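Local coordinates for putative citrate lyase, alfa subunit (Streptococcus mutans, PDB 2HJ0), which is probably the alpha subunit of a citrate lyase, an alpha/beta protein built on two large mixed beta-sheets packed with helices, at residues I447-N452 / V465-I470; M409-S414 / V438-T443. One frame throughout, in Å; residues are numbered along the deposited sequence.

Contact 1. Residues I447-N452 / V465-I470; sequences IAINPN and VPQLTI
I447 pairs with Q467 where the two strands of a beta-alpha-beta unit meet: strand 447-449, helix 454-459 and the short, weakly bonded strand 467-468 at the edge of the sheet. The pairing is parallel, and both polar atoms of I447 are used, one on each side of Q467. I447 N gives its hydrogen to P466 O at 2.7 Å, and I447 O receives L468 N at 2.8 Å, the two bonds nearly straight at 167° and 162°. A proline, which has no N-H to give, is no loss at 466, because the pairing asks for its carbonyl.

The close packing lies on the side chain of I447. Its CD1 reaches V465 CG1 at 3.7 Å, the side chains set nearly perpendicular. V465 turns this branch anti to its backbone N (chi1 164°), and Y259 of helix 251-265 covers both residues, so branched apolar groups fit this buried corner.

Further along, the pairing loosens. I449 N is 4.1 Å from L468 O, too far for a hydrogen bond, and the small A448 lets its CA come within 3.4 Å of L468 O, a CA-H...O contact. The solvent side holds P466 and T469, both exposed; the T469 side chain caps a backbone N of helix 470-481, and E472 OE1 accepts from T469 N, as in a capping box. Q467 is partly exposed as well: its long chain runs out extended beyond CG, NE2 bonds F460 O, and OE1 lies 3.5 Å from I449 CD1.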
# COMPACT_ATOMS: atom_id res chain seq x y z
N ILE A 447 -8.90 34.45 -24.76
CA ILE A 447 -8.79 34.05 -23.37
C ILE A 447 -9.66 34.90 -22.44
O ILE A 447 -9.81 36.09 -22.67
CB ILE A 447 -7.30 34.17 -22.94
CG1 ILE A 447 -6.62 32.81 -23.06
CG2 ILE A 447 -7.16 34.76 -21.54
CD1 ILE A 447 -6.68 32.26 -24.45
N ALA A 448 -10.22 34.28 -21.41
CA ALA A 448 -11.04 35.00 -20.42
C ALA A 448 -10.46 34.68 -19.04
O ALA A 448 -10.59 33.57 -18.54
CB ALA A 448 -12.49 34.56 -20.50
N ILE A 449 -9.81 35.66 -18.42
CA ILE A 449 -9.20 35.45 -17.11
C ILE A 449 -10.17 35.78 -15.99
O ILE A 449 -10.71 36.89 -15.92
CB ILE A 449 -7.95 36.33 -16.92
CG1 ILE A 449 -6.98 36.15 -18.09
CG2 ILE A 449 -7.25 35.96 -15.62
CD1 ILE A 449 -5.81 37.11 -18.06
N ASN A 450 -10.35 34.83 -15.08
CA ASN A 450 -11.26 35.03 -13.96
C ASN A 450 -10.78 36.21 -13.13
O ASN A 450 -9.68 36.19 -12.60
CB ASN A 450 -11.30 33.79 -13.06
CG ASN A 450 -12.47 33.82 -12.09
OD1 ASN A 450 -12.77 34.85 -11.49
ND2 ASN A 450 -13.13 32.68 -11.91
N PRO A 451 -11.61 37.25 -12.99
CA PRO A 451 -11.24 38.43 -12.21
C PRO A 451 -10.86 38.07 -10.78
O PRO A 451 -10.30 38.89 -10.03
CB PRO A 451 -12.50 39.29 -12.27
CG PRO A 451 -13.59 38.28 -12.36
CD PRO A 451 -13.03 37.32 -13.39
N ASN A 452 -11.17 36.84 -10.40
CA ASN A 452 -10.87 36.35 -9.08
C ASN A 452 -9.37 36.13 -8.98
O ASN A 452 -8.83 35.88 -7.90
CB ASN A 452 -11.62 35.05 -8.84
CG ASN A 452 -11.73 34.72 -7.38
OD1 ASN A 452 -12.30 35.49 -6.60
ND2 ASN A 452 -11.20 33.56 -7.00
N VAL A 465 -2.48 37.66 -27.00
CA VAL A 465 -3.60 36.78 -27.27
C VAL A 465 -4.84 37.57 -26.91
O VAL A 465 -4.89 38.20 -25.86
CB VAL A 465 -3.56 35.48 -26.42
CG1 VAL A 465 -4.93 34.81 -26.45
CG2 VAL A 465 -2.50 34.53 -26.97
N PRO A 466 -5.87 37.53 -27.77
CA PRO A 466 -7.09 38.29 -27.47
C PRO A 466 -7.68 37.92 -26.13
O PRO A 466 -7.90 36.75 -25.84
CB PRO A 466 -8.00 37.96 -28.65
CG PRO A 466 -7.51 36.64 -29.13
CD PRO A 466 -6.01 36.73 -28.99
N GLN A 467 -7.90 38.93 -25.30
CA GLN A 467 -8.48 38.71 -23.98
C GLN A 467 -9.86 39.37 -23.84
O GLN A 467 -10.06 40.49 -24.29
CB GLN A 467 -7.54 39.26 -22.91
CG GLN A 467 -6.18 38.60 -22.92
CD GLN A 467 -5.26 39.16 -21.87
OE1 GLN A 467 -5.65 39.32 -20.71
NE2 GLN A 467 -4.02 39.44 -22.25
N LEU A 468 -10.80 38.67 -23.22
CA LEU A 468 -12.13 39.21 -23.03
C LEU A 468 -12.66 38.83 -21.65
O LEU A 468 -11.95 38.22 -20.84
CB LEU A 468 -13.09 38.68 -24.10
CG LEU A 468 -12.61 38.60 -25.55
CD1 LEU A 468 -11.70 37.39 -25.69
CD2 LEU A 468 -13.78 38.47 -26.50
N THR A 469 -13.91 39.19 -21.39
CA THR A 469 -14.57 38.88 -20.14
C THR A 469 -15.44 37.66 -20.40
O THR A 469 -15.82 37.42 -21.54
CB THR A 469 -15.49 40.03 -19.68
OG1 THR A 469 -16.55 40.19 -20.63
CG2 THR A 469 -14.71 41.33 -19.58
N ILE A 470 -15.76 36.91 -19.36
CA ILE A 470 -16.60 35.74 -19.55
C ILE A 470 -17.95 36.18 -20.15
O ILE A 470 -18.53 35.45 -20.96
CB ILE A 470 -16.79 34.96 -18.20
CG1 ILE A 470 -17.48 33.62 -18.44
CG2 ILE A 470 -17.64 35.77 -17.24
CD1 ILE A 470 -16.73 32.70 -19.37

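Contact 2. Residues M409-S414 / V438-T443; sequences MSLVIS and VDVVVT
Neighbouring parallel strands 409-413 and 440-442, deep inside a mixed beta-sheet, meet with L411, V412 and I413 beside V440, V441 and V442. The ladder runs V440 N to S410 O, V412 N to V440 O, V442 N to V412 O and S414 N to V442 O, all at 2.9 to 3.0 Å. Valine and isoleucine, beta-branched, suit extended, buried chains, and leucine adds apolar bulk. On one face L411 CD1 lies 3.9 Å from V440 CB, the two side chains running together in one direction, and I413 rests likewise against V442; helix 251-265 covers this layer. On the other face V412 CG2 meets V438 CG1 at 3.5 Å, one side chain across the other.

At the start of the ladder a carboxylate takes over. D439 CG is anti to its own carbonyl carbon (chi1 -62°), which brings OD2 to S410 N at 2.6 Å, in a nearly straight bond on its anti lone pair. OD1 forms a salt bridge with R453, while V438 O is taken by N450 ND2. S410 O also receives D439 N, at 3.2 Å and strongly bent. Aspartate thus meets a buried N-H where the pairing begins, its charge probably partly offset by R453.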
# COMPACT_ATOMS: atom_id res chain seq x y z
N MSE A 409 -3.00 26.88 -11.36
CA MSE A 409 -3.72 27.59 -12.41
C MSE A 409 -4.54 26.64 -13.26
O MSE A 409 -3.99 25.79 -13.98
CB MSE A 409 -2.75 28.38 -13.28
CG MSE A 409 -3.41 29.11 -14.43
SE MSE A 409 -2.09 30.10 -15.43
CE MSE A 409 -1.31 28.65 -16.42
N SER A 410 -5.85 26.79 -13.17
CA SER A 410 -6.78 25.95 -13.91
C SER A 410 -7.21 26.55 -15.24
O SER A 410 -7.70 27.67 -15.30
CB SER A 410 -8.03 25.69 -13.06
OG SER A 410 -7.76 24.71 -12.08
N LEU A 411 -7.03 25.78 -16.31
CA LEU A 411 -7.44 26.22 -17.64
C LEU A 411 -8.61 25.40 -18.11
O LEU A 411 -8.58 24.17 -18.04
CB LEU A 411 -6.31 26.07 -18.65
CG LEU A 411 -5.55 27.35 -18.99
CD1 LEU A 411 -4.84 27.84 -17.73
CD2 LEU A 411 -4.56 27.09 -20.11
N VAL A 412 -9.66 26.07 -18.56
CA VAL A 412 -10.83 25.37 -19.08
C VAL A 412 -10.95 25.82 -20.54
O VAL A 412 -11.39 26.94 -20.83
CB VAL A 412 -12.13 25.72 -18.29
CG1 VAL A 412 -13.34 25.13 -18.99
CG2 VAL A 412 -12.04 25.18 -16.87
N ILE A 413 -10.52 24.96 -21.45
CA ILE A 413 -10.59 25.30 -22.86
C ILE A 413 -11.73 24.57 -23.54
O ILE A 413 -12.03 23.43 -23.20
CB ILE A 413 -9.27 24.97 -23.59
CG1 ILE A 413 -9.10 23.46 -23.73
CG2 ILE A 413 -8.09 25.54 -22.82
CD1 ILE A 413 -7.89 23.08 -24.55
N SER A 414 -12.38 25.24 -24.48
CA SER A 414 -13.50 24.67 -25.22
C SER A 414 -14.05 25.60 -26.31
O SER A 414 -14.19 26.81 -26.10
CB SER A 414 -14.64 24.31 -24.28
OG SER A 414 -15.78 23.99 -25.06
N VAL A 438 -11.91 27.90 -11.44
CA VAL A 438 -11.52 28.10 -12.82
C VAL A 438 -10.79 29.43 -12.90
O VAL A 438 -11.33 30.48 -12.57
CB VAL A 438 -12.75 28.10 -13.73
CG1 VAL A 438 -12.32 28.27 -15.17
CG2 VAL A 438 -13.52 26.80 -13.54
N ASP A 439 -9.53 29.37 -13.34
CA ASP A 439 -8.70 30.56 -13.45
C ASP A 439 -8.72 31.21 -14.82
O ASP A 439 -8.90 32.43 -14.93
CB ASP A 439 -7.27 30.21 -13.07
CG ASP A 439 -7.15 29.73 -11.64
OD1 ASP A 439 -7.55 30.49 -10.74
OD2 ASP A 439 -6.66 28.59 -11.42
N VAL A 440 -8.52 30.42 -15.85
CA VAL A 440 -8.49 30.94 -17.20
C VAL A 440 -9.28 30.08 -18.15
O VAL A 440 -9.17 28.86 -18.14
CB VAL A 440 -7.05 31.02 -17.75
CG1 VAL A 440 -7.06 31.68 -19.12
CG2 VAL A 440 -6.15 31.77 -16.77
N VAL A 441 -10.07 30.74 -18.98
CA VAL A 441 -10.89 30.05 -19.96
C VAL A 441 -10.31 30.37 -21.35
O VAL A 441 -9.97 31.51 -21.64
CB VAL A 441 -12.36 30.54 -19.87
CG1 VAL A 441 -13.16 30.05 -21.07
CG2 VAL A 441 -12.99 30.03 -18.59
N VAL A 442 -10.16 29.34 -22.18
CA VAL A 442 -9.60 29.52 -23.52
C VAL A 442 -10.58 29.06 -24.61
O VAL A 442 -11.12 27.95 -24.53
CB VAL A 442 -8.28 28.74 -23.67
CG1 VAL A 442 -7.66 28.99 -25.04
CG2 VAL A 442 -7.31 29.13 -22.57
N THR A 443 -10.81 29.91 -25.60
CA THR A 443 -11.70 29.62 -26.72
C THR A 443 -10.99 29.95 -28.03
O THR A 443 -9.82 30.31 -28.02
CB THR A 443 -12.98 30.46 -26.65
OG1 THR A 443 -12.66 31.84 -26.90
CG2 THR A 443 -13.61 30.34 -25.28

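Overall arrangement
Strand 409-413 comes first, followed by a helix-free excursion through the short strands 417-418 and 421-422; contact 2 closes that loop when strand 440-442 returns beside it. The chain then turns back directly into antiparallel strand 447-449, passes through helix 454-459, and closes a second, shorter loop at contact 1. The contacts therefore stand in series, neither nested nor crossed, with centres about 9 Å apart. Strands 440-442 and 447-449 join them: A448 N lies 2.8 Å from V441 O and N450 N 2.8 Å from D439 O, probable hydrogen bonds both. Together the contacts extend the sheet from its interior to its outermost strand, 467-468, with helix 251-265 touching both.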